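Local coordinates for possible sortase-like protein (Corynebacterium diphtheriae, PDB 5UUS), which probably acts as a membrane-bound sortase-family enzyme, a cysteine-dependent hydrolase related to the transpeptidases that attach proteins to the bacterial surface, at residues N99-L104 / M205-M210; Y154-G159 / P175-I180; R160-P165 / N201-I206. All blocks are in the same frame, centred on the assembly; numbering follows the deposited sequence.

How the contacts relate
The three contacts illustrate how one long strand can gather distant parts of a chain. Contacts 1 and 3 both use strand 204-216, share M205 and I206, and have centres about 11 Å apart. Contact 3 pairs that strand with its sheet neighbour 160-163, whereas contact 1 rests a 3-10 turn upon it. Contact 2 joins two loops, its centre about 16 Å from contact 1 and 15 Å from contact 3. In chain order come 99-104, 154-159, 160-165, 175-180, 201-206 and 205-210, so contacts 2 and 3 interleave. H208 of the shared strand links contact 1 to E176 of contact 2. The strand thus joins a loop and a second strand near the predicted active site.

Contact 1: N99-L104 / M205-M210; sequences NDLGNL and MIVHAM
In the sortase beta sheet, the long C-terminal strand 204-216 offers M205 and V207 as a platform, and onto it settles L101 from a 3-10 turn in the loop between strands 83-88 and 109-114. L101 lies nearest V207 along the backbone, with 7.4 Å between their CA atoms, a separation filled by side chains; no hydrogen bond joins the two segments. The junction is small and largely buried, and it ties this loop to the sheet by apolar contact.

L101 carries most of it. Its CB is 3.9 Å from M205 SD, and the same CB is 4.1 Å from V207 CG2, so the root of the leucine is shared between alternate residues of the strand. One of its two methyls, CD1, also meets V207 CG2, at 4.1 Å. The side chains of L101 and V207 cross obliquely, and M192 of the adjacent strand 188-193 touches both of them.

M205 reaches the turn with its sulfur. CG is anti to N (chi1 175°) and the chain stays extended to the sulfur, which puts SD beside the turn, 4.0 Å from G102 N; the bend at chi3 turns only the terminal methyl.

The turn is held by its own backbone, N103 N bonding to D100 O and L104 N to L101 O. R160, on the strand next to 204-216, donates through NH1 to L104 O and more weakly to L101 O, a polar tie beside the apolar one. The side chain of L101 is about 10 Å from that of H90, the predicted proton donor/acceptor. Just after the turn, L104 adds a looser touch, its CD1 standing 4.5 Å from V207 CG1.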
loop_
_atom_site.group_PDB
_atom_site.type_symbol
_atom_site.label_atom_id
_atom_site.label_comp_id
_atom_site.label_asym_id
_atom_site.label_seq_id
_atom_site.Cartn_x
_atom_site.Cartn_y
_atom_site.Cartn_z
ATOM N N ASN A 99 7.927 5.604 10.365
ATOM C CA ASN A 99 7.796 6.261 11.668
ATOM C C ASN A 99 6.573 7.190 11.729
ATOM O O ASN A 99 6.002 7.391 12.799
ATOM C CB ASN A 99 9.067 7.047 12.002
ATOM C CG ASN A 99 9.003 7.728 13.369
ATOM O OD1 ASN A 99 8.521 7.152 14.373
ATOM N ND2 ASN A 99 9.470 8.970 13.408
ATOM N N ASP A 100 6.155 7.731 10.583
ATOM C CA ASP A 100 5.122 8.772 10.567
ATOM C C ASP A 100 3.782 8.375 9.936
ATOM O O ASP A 100 2.991 9.242 9.559
ATOM C CB ASP A 100 5.659 10.012 9.853
ATOM C CG ASP A 100 6.686 10.775 10.696
ATOM O OD1 ASP A 100 6.419 11.025 11.891
ATOM O OD2 ASP A 100 7.767 11.114 10.166
ATOM N N LEU A 101 3.503 7.080 9.859
ATOM C CA LEU A 101 2.236 6.603 9.273
ATOM C C LEU A 101 0.990 7.117 10.028
ATOM O O LEU A 101 -0.102 7.189 9.467
ATOM C CB LEU A 101 2.209 5.076 9.243
ATOM C CG LEU A 101 3.163 4.363 8.281
ATOM C CD1 LEU A 101 2.759 2.910 8.173
ATOM C CD2 LEU A 101 3.156 5.011 6.913
ATOM N N GLY A 102 1.170 7.466 11.304
ATOM C CA GLY A 102 0.096 7.990 12.143
ATOM C C GLY A 102 -0.346 9.382 11.723
ATOM O O GLY A 102 -1.419 9.866 12.118
ATOM N N ASN A 103 0.475 10.024 10.899
ATOM C CA ASN A 103 0.188 11.368 10.429
ATOM C C ASN A 103 -0.505 11.391 9.083
ATOM O O ASN A 103 -0.925 12.450 8.636
ATOM C CB ASN A 103 1.466 12.196 10.365
ATOM C CG ASN A 103 2.049 12.457 11.739
ATOM O OD1 ASN A 103 1.316 12.621 12.720
ATOM N ND2 ASN A 103 3.371 12.480 11.822
ATOM N N LEU A 104 -0.639 10.230 8.445
ATOM C CA LEU A 104 -1.441 10.151 7.209
ATOM C C LEU A 104 -2.922 10.413 7.472
ATOM O O LEU A 104 -3.458 10.038 8.520
ATOM C CB LEU A 104 -1.277 8.794 6.544
ATOM C CG LEU A 104 0.095 8.513 5.929
ATOM C CD1 LEU A 104 0.222 7.043 5.579
ATOM C CD2 LEU A 104 0.308 9.343 4.692
ATOM N N MET A 205 1.166 -1.265 14.172
ATOM C CA MET A 205 0.277 -0.307 13.526
ATOM C C MET A 205 -0.026 -0.795 12.117
ATOM O O MET A 205 0.888 -1.229 11.416
ATOM C CB MET A 205 0.902 1.089 13.463
ATOM C CG MET A 205 0.061 2.116 12.681
ATOM S SD MET A 205 0.864 3.754 12.700
ATOM C CE MET A 205 0.850 4.050 14.473
ATOM N N ILE A 206 -1.294 -0.687 11.718
ATOM C CA ILE A 206 -1.780 -1.086 10.393
ATOM C C ILE A 206 -2.368 0.125 9.656
ATOM O O ILE A 206 -3.144 0.890 10.242
ATOM C CB ILE A 206 -2.887 -2.169 10.473
ATOM C CG1 ILE A 206 -2.478 -3.313 11.393
ATOM C CG2 ILE A 206 -3.247 -2.700 9.061
ATOM C CD1 ILE A 206 -1.194 -4.030 10.945
ATOM N N VAL A 207 -1.998 0.308 8.387
ATOM C CA VAL A 207 -2.643 1.317 7.529
ATOM C C VAL A 207 -3.162 0.657 6.249
ATOM O O VAL A 207 -2.467 -0.179 5.647
ATOM C CB VAL A 207 -1.682 2.461 7.170
ATOM C CG1 VAL A 207 -2.288 3.346 6.068
ATOM C CG2 VAL A 207 -1.350 3.264 8.412
ATOM N N HIS A 208 -4.394 0.987 5.860
ATOM C CA HIS A 208 -4.965 0.467 4.609
ATOM C C HIS A 208 -5.260 1.623 3.664
ATOM O O HIS A 208 -5.820 2.659 4.063
ATOM C CB HIS A 208 -6.267 -0.327 4.853
ATOM C CG HIS A 208 -6.079 -1.626 5.568
ATOM N ND1 HIS A 208 -5.219 -2.616 5.116
ATOM C CD2 HIS A 208 -6.652 -2.119 6.696
ATOM C CE1 HIS A 208 -5.274 -3.654 5.933
ATOM N NE2 HIS A 208 -6.135 -3.372 6.905
ATOM N N ALA A 209 -4.878 1.444 2.412
ATOM C CA ALA A 209 -5.181 2.396 1.362
ATOM C C ALA A 209 -5.796 1.605 0.184
ATOM O O ALA A 209 -5.460 0.439 -0.040
ATOM C CB ALA A 209 -3.895 3.139 0.929
ATOM N N MET A 210 -6.681 2.245 -0.560
ATOM C CA MET A 210 -7.392 1.601 -1.646
ATOM C C MET A 210 -6.933 2.163 -2.996
ATOM O O MET A 210 -6.721 3.379 -3.151
ATOM C CB MET A 210 -8.911 1.772 -1.471
ATOM C CG MET A 210 -9.730 1.182 -2.624
ATOM S SD MET A 210 -11.512 1.179 -2.338
ATOM C CE MET A 210 -11.619 -0.022 -0.981
#

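Contact 2: Y154-G159 / P175-I180; sequences YEHVNG and PETDVI. With ACT (acetate ion), chain F.
H156 supplies the direct hydrogen bond between these loops: its NE2 donates to P175 O over 2.8 Å. The bond is close to straight at nitrogen (160°), and the acceptor sits at the edge of the imidazole, near its plane. The approach follows the C=O direction rather than coming from above the peptide. CG of H156 stands between the backbone N and the carbonyl carbon (chi1 69°), which swings the ring toward the opposing loop.

A second polar link passes through water. One molecule donates to H156 O and to E176 OE1, the latter at 2.7 Å, while accepting from N158 N, so three groups from both loops hold it. The other carboxylate oxygen of E176 is bonded to NE2 of H208 on strand 204-216; the water on OE1 and H208 on OE2 together restrain the rotation of the carboxylate. N158 ND2 donates to an acetate ion, probably from the crystallisation liquor, with OXT 3.0 Å away.

Y154 to V157 forms a type I beta turn, closed by V157 N to Y154 O, and it leads toward strand 160-163. The facing residues lie in the connection to strand 188-193, which precedes the predicted nucleophile C195; this probably corresponds to the beta6/beta7 loop of sortases. Within it T177 OG1 accepts from V179 N in an ST turn and also bonds L174 O.

Side-chain packing completes the contact. Both methyls of V157 rest against P175 CG from the same side, CG1 and CG2 each 4.1 Å from it, and the two side chains cross at about a right angle. V157 CG2 also lies over one face of the H156 ring. T177 CG2 comes obliquely to that ring, 3.4 Å from H156 NE2.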
loop_
_atom_site.group_PDB
_atom_site.type_symbol
_atom_site.label_atom_id
_atom_site.label_comp_id
_atom_site.label_asym_id
_atom_site.label_seq_id
_atom_site.Cartn_x
_atom_site.Cartn_y
_atom_site.Cartn_z
ATOM N N TYR A 154 -16.193 -3.460 2.188
ATOM C CA TYR A 154 -15.094 -2.764 2.840
ATOM C C TYR A 154 -15.580 -1.919 4.033
ATOM O O TYR A 154 -14.855 -1.083 4.567
ATOM C CB TYR A 154 -14.347 -1.927 1.776
ATOM C CG TYR A 154 -13.605 -2.847 0.813
ATOM C CD1 TYR A 154 -14.251 -3.403 -0.289
ATOM C CD2 TYR A 154 -12.280 -3.227 1.057
ATOM C CE1 TYR A 154 -13.588 -4.273 -1.158
ATOM C CE2 TYR A 154 -11.611 -4.108 0.188
ATOM C CZ TYR A 154 -12.278 -4.620 -0.909
ATOM O OH TYR A 154 -11.633 -5.500 -1.756
ATOM N N GLU A 155 -16.818 -2.148 4.459
ATOM C CA GLU A 155 -17.383 -1.371 5.568
ATOM C C GLU A 155 -16.557 -1.526 6.859
ATOM O O GLU A 155 -16.312 -0.556 7.570
ATOM C CB GLU A 155 -18.837 -1.779 5.818
ATOM C CG GLU A 155 -19.373 -1.248 7.156
ATOM C CD GLU A 155 -20.878 -1.479 7.320
ATOM O OE1 GLU A 155 -21.498 -2.122 6.430
ATOM O OE2 GLU A 155 -21.430 -1.000 8.338
ATOM N N HIS A 156 -16.084 -2.736 7.131
ATOM C CA HIS A 156 -15.329 -3.016 8.358
ATOM C C HIS A 156 -13.846 -2.581 8.299
ATOM O O HIS A 156 -13.122 -2.715 9.274
ATOM C CB HIS A 156 -15.397 -4.512 8.653
ATOM C CG HIS A 156 -14.636 -5.343 7.667
ATOM N ND1 HIS A 156 -15.118 -5.632 6.405
ATOM C CD2 HIS A 156 -13.410 -5.916 7.738
ATOM C CE1 HIS A 156 -14.226 -6.358 5.754
ATOM N NE2 HIS A 156 -13.174 -6.526 6.534
ATOM N N VAL A 157 -13.386 -2.076 7.163
ATOM C CA VAL A 157 -11.944 -1.853 6.992
ATOM C C VAL A 157 -11.553 -0.438 7.377
ATOM O O VAL A 157 -11.868 0.511 6.674
ATOM C CB VAL A 157 -11.490 -2.128 5.538
ATOM C CG1 VAL A 157 -9.971 -1.916 5.416
ATOM C CG2 VAL A 157 -11.893 -3.554 5.103
ATOM N N ASN A 158 -10.883 -0.314 8.521
ATOM C CA ASN A 158 -10.399 0.966 9.040
ATOM C C ASN A 158 -9.091 1.353 8.344
ATOM O O ASN A 158 -8.209 0.518 8.195
ATOM C CB ASN A 158 -10.192 0.845 10.570
ATOM C CG ASN A 158 -10.130 2.183 11.276
ATOM O OD1 ASN A 158 -9.976 3.236 10.655
ATOM N ND2 ASN A 158 -10.238 2.144 12.620
ATOM N N GLY A 159 -8.961 2.601 7.904
ATOM C CA GLY A 159 -7.729 3.040 7.252
ATOM C C GLY A 159 -6.484 2.977 8.134
ATOM O O GLY A 159 -5.381 2.889 7.617
ATOM N N PRO A 175 -9.007 -7.522 3.565
ATOM C CA PRO A 175 -8.377 -7.371 4.898
ATOM C C PRO A 175 -9.320 -7.636 6.073
ATOM O O PRO A 175 -10.522 -7.371 5.983
ATOM C CB PRO A 175 -7.883 -5.916 4.920
ATOM C CG PRO A 175 -8.397 -5.259 3.678
ATOM C CD PRO A 175 -8.851 -6.331 2.714
ATOM N N GLU A 176 -8.752 -8.195 7.143
ATOM C CA GLU A 176 -9.477 -8.554 8.373
ATOM C C GLU A 176 -10.695 -9.445 8.134
ATOM O O GLU A 176 -11.736 -9.291 8.783
ATOM C CB GLU A 176 -9.886 -7.285 9.123
ATOM C CG GLU A 176 -8.655 -6.517 9.633
ATOM C CD GLU A 176 -8.221 -5.428 8.679
ATOM O OE1 GLU A 176 -9.096 -4.659 8.195
ATOM O OE2 GLU A 176 -7.005 -5.339 8.401
ATOM N N THR A 177 -10.558 -10.356 7.175
ATOM C CA THR A 177 -11.543 -11.407 6.915
ATOM C C THR A 177 -10.828 -12.721 6.716
ATOM O O THR A 177 -9.609 -12.758 6.646
ATOM C CB THR A 177 -12.376 -11.160 5.624
ATOM O OG1 THR A 177 -11.563 -11.439 4.460
ATOM C CG2 THR A 177 -12.882 -9.729 5.588
ATOM N N ASP A 178 -11.604 -13.783 6.535
ATOM C CA ASP A 178 -11.054 -15.107 6.247
ATOM C C ASP A 178 -10.942 -15.400 4.731
ATOM O O ASP A 178 -10.785 -16.561 4.327
ATOM C CB ASP A 178 -11.926 -16.185 6.913
ATOM C CG ASP A 178 -13.390 -16.166 6.416
ATOM O OD1 ASP A 178 -13.800 -15.199 5.734
ATOM O OD2 ASP A 178 -14.144 -17.121 6.722
ATOM N N VAL A 179 -11.040 -14.365 3.898
ATOM C CA VAL A 179 -10.899 -14.541 2.445
ATOM C C VAL A 179 -9.462 -14.327 2.018
ATOM O O VAL A 179 -8.999 -13.191 1.984
ATOM C CB VAL A 179 -11.788 -13.566 1.659
ATOM C CG1 VAL A 179 -11.722 -13.881 0.176
ATOM C CG2 VAL A 179 -13.223 -13.680 2.121
ATOM N N ILE A 180 -8.760 -15.410 1.691
ATOM C CA ILE A 180 -7.327 -15.348 1.398
ATOM C C ILE A 180 -7.006 -15.245 -0.089
ATOM O O ILE A 180 -6.048 -14.574 -0.474
ATOM C CB ILE A 180 -6.591 -16.578 1.971
ATOM C CG1 ILE A 180 -7.336 -17.866 1.586
ATOM C CG2 ILE A 180 -6.410 -16.420 3.481
ATOM C CD1 ILE A 180 -7.660 -18.773 2.759
HETATM C C ACT F . -11.448 -0.955 14.931
HETATM O O ACT F . -10.506 -1.019 15.759
HETATM O OXT ACT F . -11.157 -0.387 13.855
HETATM C CH3 ACT F . -12.823 -1.517 15.216
HETATM O O HOH W 1 -10.322 -3.041 9.931
#

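Contact 3: R160-P165 / N201-I206; sequences RFITTP and NAERMI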
loop_
_atom_site.group_PDB
_atom_site.type_symbol
_atom_site.label_atom_id
_atom_site.label_comp_id
_atom_site.label_asym_id
_atom_site.label_seq_id
_atom_site.Cartn_x
_atom_site.Cartn_y
_atom_site.Cartn_z
ATOM N N ARG A 160 -6.646 3.058 9.461
ATOM C CA ARG A 160 -5.505 2.903 10.373
ATOM C C ARG A 160 -5.969 2.397 11.738
ATOM O O ARG A 160 -6.986 2.848 12.263
ATOM C CB ARG A 160 -4.730 4.218 10.538
ATOM C CG ARG A 160 -3.452 4.112 11.436
ATOM C CD ARG A 160 -2.634 5.418 11.439
ATOM N NE ARG A 160 -3.505 6.558 11.717
ATOM C CZ ARG A 160 -3.584 7.652 10.964
ATOM N NH1 ARG A 160 -2.791 7.776 9.911
ATOM N NH2 ARG A 160 -4.445 8.625 11.270
ATOM N N PHE A 161 -5.238 1.447 12.297
ATOM C CA PHE A 161 -5.567 0.929 13.630
ATOM C C PHE A 161 -4.367 0.211 14.213
ATOM O O PHE A 161 -3.368 -0.024 13.515
ATOM C CB PHE A 161 -6.802 -0.003 13.598
ATOM C CG PHE A 161 -6.641 -1.240 12.737
ATOM C CD1 PHE A 161 -6.859 -1.186 11.359
ATOM C CD2 PHE A 161 -6.316 -2.464 13.305
ATOM C CE1 PHE A 161 -6.715 -2.327 10.561
ATOM C CE2 PHE A 161 -6.159 -3.609 12.512
ATOM C CZ PHE A 161 -6.393 -3.544 11.122
ATOM N N ILE A 162 -4.470 -0.102 15.503
ATOM C CA ILE A 162 -3.422 -0.794 16.236
ATOM C C ILE A 162 -3.883 -2.210 16.531
ATOM O O ILE A 162 -5.060 -2.435 16.818
ATOM C CB ILE A 162 -3.081 -0.073 17.570
ATOM C CG1 ILE A 162 -2.652 1.362 17.292
ATOM C CG2 ILE A 162 -1.982 -0.842 18.339
ATOM C CD1 ILE A 162 -1.404 1.489 16.420
ATOM N N THR A 163 -2.972 -3.173 16.426
ATOM C CA THR A 163 -3.357 -4.565 16.627
ATOM C C THR A 163 -2.191 -5.350 17.227
ATOM O O THR A 163 -1.154 -4.767 17.547
ATOM C CB THR A 163 -3.851 -5.220 15.309
ATOM O OG1 THR A 163 -4.428 -6.505 15.610
ATOM C CG2 THR A 163 -2.681 -5.401 14.266
ATOM N N THR A 164 -2.377 -6.656 17.407
ATOM C CA THR A 164 -1.363 -7.523 18.008
ATOM C C THR A 164 -0.585 -8.215 16.883
ATOM O O THR A 164 -1.113 -8.329 15.758
ATOM C CB THR A 164 -2.003 -8.585 18.936
ATOM O OG1 THR A 164 -2.940 -9.350 18.174
ATOM C CG2 THR A 164 -2.746 -7.925 20.104
ATOM N N PRO A 165 0.654 -8.687 17.176
ATOM C CA PRO A 165 1.526 -9.297 16.144
ATOM C C PRO A 165 0.899 -10.496 15.432
ATOM O O PRO A 165 1.220 -10.714 14.261
ATOM C CB PRO A 165 2.772 -9.730 16.941
ATOM C CG PRO A 165 2.807 -8.773 18.109
ATOM C CD PRO A 165 1.357 -8.584 18.477
ATOM N N ASN A 201 8.143 -2.894 20.255
ATOM C CA ASN A 201 7.656 -3.855 19.263
ATOM C C ASN A 201 6.575 -4.792 19.831
ATOM O O ASN A 201 6.332 -5.868 19.304
ATOM C CB ASN A 201 8.814 -4.659 18.668
ATOM C CG ASN A 201 9.698 -5.268 19.715
ATOM O OD1 ASN A 201 9.242 -5.632 20.801
ATOM N ND2 ASN A 201 10.985 -5.376 19.406
ATOM N N ALA A 202 5.888 -4.342 20.872
ATOM C CA ALA A 202 4.818 -5.130 21.482
ATOM C C ALA A 202 3.600 -5.275 20.555
ATOM O O ALA A 202 3.042 -6.356 20.397
ATOM C CB ALA A 202 4.396 -4.508 22.780
ATOM N N GLU A 203 3.185 -4.163 19.966
ATOM C CA GLU A 203 2.016 -4.123 19.102
ATOM C C GLU A 203 2.405 -3.772 17.656
ATOM O O GLU A 203 3.592 -3.650 17.322
ATOM C CB GLU A 203 1.018 -3.116 19.670
ATOM C CG GLU A 203 0.531 -3.491 21.067
ATOM C CD GLU A 203 0.102 -2.288 21.903
ATOM O OE1 GLU A 203 0.950 -1.684 22.604
ATOM O OE2 GLU A 203 -1.097 -1.963 21.883
ATOM N N ARG A 204 1.391 -3.590 16.803
ATOM C CA ARG A 204 1.616 -3.297 15.393
ATOM C C ARG A 204 0.665 -2.219 14.946
ATOM O O ARG A 204 -0.515 -2.248 15.297
ATOM C CB ARG A 204 1.406 -4.552 14.525
ATOM C CG ARG A 204 2.327 -5.716 14.871
ATOM C CD ARG A 204 3.735 -5.387 14.417
ATOM N NE ARG A 204 4.652 -6.497 14.595
ATOM C CZ ARG A 204 5.302 -6.757 15.730
ATOM N NH1 ARG A 204 5.139 -5.989 16.800
ATOM N NH2 ARG A 204 6.132 -7.778 15.790
ATOM N N MET A 205 1.166 -1.265 14.172
ATOM C CA MET A 205 0.277 -0.307 13.526
ATOM C C MET A 205 -0.026 -0.795 12.117
ATOM O O MET A 205 0.888 -1.229 11.416
ATOM C CB MET A 205 0.902 1.089 13.463
ATOM C CG MET A 205 0.061 2.116 12.681
ATOM S SD MET A 205 0.864 3.754 12.700
ATOM C CE MET A 205 0.850 4.050 14.473
ATOM N N ILE A 206 -1.294 -0.687 11.718
ATOM C CA ILE A 206 -1.780 -1.086 10.393
ATOM C C ILE A 206 -2.368 0.125 9.656
ATOM O O ILE A 206 -3.144 0.890 10.242
ATOM C CB ILE A 206 -2.887 -2.169 10.473
ATOM C CG1 ILE A 206 -2.478 -3.313 11.393
ATOM C CG2 ILE A 206 -3.247 -2.700 9.061
ATOM C CD1 ILE A 206 -1.194 -4.030 10.945
#
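F161 and I206 open an antiparallel pairing in which strands 160-163 and 204-206 run at 156°. Their reciprocal bonds, F161 N to I206 O and I206 N to F161 O, make a hydrogen-bonded pair, the second at 2.8 Å. I162 and M205 form the non-hydrogen-bonded pair that follows, and T163 with R204 repeats the reciprocal pattern, T163 N reaching R204 O at 2.9 Å. A CA-H...O contact from R160 to I206 O flanks the F161/I206 pair, and one from I162 to R204 O lies beside the T163/R204 pair.

On the face of F161, T163, R204 and I206, the phenyl ring lies against the isoleucine in a CH-pi contact. I206 CB stands 3.9 Å from the ring centroid, 16° off the normal. CG of F161 sits between its backbone N and carbonyl carbon (chi1 61°), which lays the ring beside I206, the two side chains pointing the same way. T163 adds its methyl, CG2 being 3.6 Å from I206 CG1, while its hydroxyl bonds to D167.

This pairing adds strand 160-163 to the sortase sheet beside strand 204-216, which follows the loop after the predicted nucleophile C195. R204 begins that strand, and its side chain is about 9 Å from that of the predicted active-site H90, consistent with the arginine that sortases keep near their cysteine and histidine.

Its guanidinium is firmly placed. NH1 donates to N201 O at 2.8 Å and to E203 O at 2.9 Å; both oxygens lie in the guanidinium plane, although the donor stands above each carbonyl plane. P165 CG lies over one face of the guanidinium, toward its rim. On the opposite sheet face I162 CD1 packs 3.8 Å from M205 CB, and the R160 and M205 side chains lie side by side, CD against SD.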